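Local atomic coordinates of prophenoloxidase b (Marsupenaeus japonicus, PDB entry 3WKY), a protein that is a type 3 copper protein, a crustacean prophenoloxidase that, once activated, probably hydroxylates monophenols and oxidises o-diphenols. Residues S92-L96 and R123-S127. Residues are numbered along the deposited sequence; the frame is centred on the assembly and turned at random.
Sequences SLNVL and RKDLS
Leu-93 meets a salt-bridged pair across this contact: its CD2 methyl lies 3.5 Å from Asp-125 OD2 and also rests against Arg-123 NE, so one methyl touches both members of the pair. The leucine and arginine chains run past each other in opposite senses. On the hydrocarbon side, Leu-93 CD2 also packs on Leu-126 CD2 at 3.9 Å. Leu-96 CD2 lies 4.0 Å from Arg-123 CD. No hydrogen bond spans the two segments; the join is van der Waals packing.

What Leu-93 packs on is positioned largely by a salt bridge within 123-127. Arg-123 grips Asp-125 side-on, NE to OD1 and NH2 to OD2, each oxygen offering its syn lone pair. The NH2 bond is the shorter, 2.8 Å from Arg-123 NH2 to Asp-125 OD2, and lies close to the guanidinium plane; the NE partner is tilted 26° out of it. A bend at chi3 (67°) in the arginine chain brings the NE/NH2 edge of the guanidinium round to the carboxylate of Asp-125, two residues on, across a type I turn from Arg-123 to Leu-126. A methionine in place of Arg-123 would probably leave the Asp-125 carboxylate without its counter-charge and free to swing away from Leu-93.

Arg-123 NH1 donates a hydrogen bond to the Ala-90 carbonyl oxygen, just ahead of helix 93-103, whose start Ser-92 N-caps through OG. The contact thus ties the beginning of that helix to the turn leaving helix 109-122 in the all-alpha domain, with Leu-11 of helix 9-12 against both Leu-96 and Leu-126.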
loop_
_atom_site.group_PDB
_atom_site.type_symbol
_atom_site.label_atom_id
_atom_site.label_comp_id
_atom_site.label_asym_id
_atom_site.label_seq_id
_atom_site.Cartn_x
_atom_site.Cartn_y
_atom_site.Cartn_z
ATOM N N SER A 92 -49.033 -18.305 37.635
ATOM C CA SER A 92 -50.221 -17.834 36.926
ATOM C C SER A 92 -49.979 -16.500 36.234
ATOM O O SER A 92 -48.995 -15.821 36.515
ATOM C CB SER A 92 -51.394 -17.677 37.899
ATOM O OG SER A 92 -51.180 -16.574 38.769
ATOM N N LEU A 93 -50.897 -16.116 35.349
ATOM C CA LEU A 93 -50.805 -14.822 34.686
ATOM C C LEU A 93 -50.957 -13.647 35.655
ATOM O O LEU A 93 -50.356 -12.591 35.453
ATOM C CB LEU A 93 -51.808 -14.725 33.540
ATOM C CG LEU A 93 -51.555 -15.729 32.412
ATOM C CD1 LEU A 93 -52.564 -15.564 31.289
ATOM C CD2 LEU A 93 -50.121 -15.591 31.882
ATOM N N ASN A 94 -51.753 -13.825 36.707
ATOM C CA ASN A 94 -51.867 -12.798 37.742
ATOM C C ASN A 94 -50.537 -12.589 38.460
ATOM O O ASN A 94 -50.111 -11.458 38.686
ATOM C CB ASN A 94 -52.974 -13.146 38.748
ATOM C CG ASN A 94 -54.366 -12.874 38.202
ATOM O OD1 ASN A 94 -54.615 -11.831 37.597
ATOM N ND2 ASN A 94 -55.279 -13.820 38.404
ATOM N N VAL A 95 -49.884 -13.690 38.814
ATOM C CA VAL A 95 -48.570 -13.623 39.437
ATOM C C VAL A 95 -47.519 -13.050 38.473
ATOM O O VAL A 95 -46.656 -12.263 38.876
ATOM C CB VAL A 95 -48.135 -15.003 39.954
ATOM C CG1 VAL A 95 -46.673 -14.994 40.350
ATOM C CG2 VAL A 95 -49.011 -15.425 41.134
ATOM N N LEU A 96 -47.598 -13.435 37.201
ATOM C CA LEU A 96 -46.707 -12.865 36.188
ATOM C C LEU A 96 -46.854 -11.345 36.152
ATOM O O LEU A 96 -45.863 -10.615 36.201
ATOM C CB LEU A 96 -46.993 -13.469 34.807
ATOM C CG LEU A 96 -46.407 -12.761 33.581
ATOM C CD1 LEU A 96 -44.913 -12.616 33.712
ATOM C CD2 LEU A 96 -46.758 -13.522 32.306
ATOM N N ARG A 123 -44.508 -19.183 26.942
ATOM C CA ARG A 123 -45.656 -19.613 27.752
ATOM C C ARG A 123 -46.769 -20.141 26.851
ATOM O O ARG A 123 -47.114 -19.514 25.843
ATOM C CB ARG A 123 -46.184 -18.484 28.637
ATOM C CG ARG A 123 -45.313 -18.177 29.859
ATOM C CD ARG A 123 -45.988 -17.144 30.761
ATOM N NE ARG A 123 -47.213 -17.652 31.393
ATOM C CZ ARG A 123 -47.266 -18.165 32.623
ATOM N NH1 ARG A 123 -46.166 -18.242 33.363
ATOM N NH2 ARG A 123 -48.421 -18.600 33.121
ATOM N N LYS A 124 -47.329 -21.290 27.221
ATOM C CA LYS A 124 -48.389 -21.910 26.426
ATOM C C LYS A 124 -49.734 -21.211 26.575
ATOM O O LYS A 124 -50.599 -21.350 25.711
ATOM C CB LYS A 124 -48.531 -23.387 26.785
ATOM C CG LYS A 124 -47.338 -24.234 26.385
ATOM C CD LYS A 124 -47.389 -25.593 27.064
ATOM C CE LYS A 124 -46.141 -26.412 26.767
ATOM N NZ LYS A 124 -46.085 -26.844 25.347
ATOM N N ASP A 125 -49.902 -20.452 27.655
ATOM C CA ASP A 125 -51.172 -19.767 27.889
ATOM C C ASP A 125 -51.189 -18.354 27.317
ATOM O O ASP A 125 -52.155 -17.603 27.512
ATOM C CB ASP A 125 -51.543 -19.772 29.381
ATOM C CG ASP A 125 -50.463 -19.175 30.263
ATOM O OD1 ASP A 125 -49.372 -18.826 29.748
ATOM O OD2 ASP A 125 -50.704 -19.068 31.486
ATOM N N LEU A 126 -50.120 -18.006 26.600
ATOM C CA LEU A 126 -50.014 -16.706 25.940
ATOM C C LEU A 126 -49.803 -16.895 24.445
ATOM O O LEU A 126 -49.200 -17.880 24.016
ATOM C CB LEU A 126 -48.853 -15.892 26.531
ATOM C CG LEU A 126 -48.981 -15.408 27.976
ATOM C CD1 LEU A 126 -47.746 -14.593 28.365
ATOM C CD2 LEU A 126 -50.254 -14.588 28.142
ATOM N N SER A 127 -50.328 -15.965 23.655
ATOM C CA SER A 127 -50.172 -15.994 22.203
ATOM C C SER A 127 -49.421 -14.751 21.721
ATOM O O SER A 127 -49.819 -13.625 22.023
ATOM C CB SER A 127 -51.541 -16.061 21.523
ATOM O OG SER A 127 -51.449 -15.695 20.156
#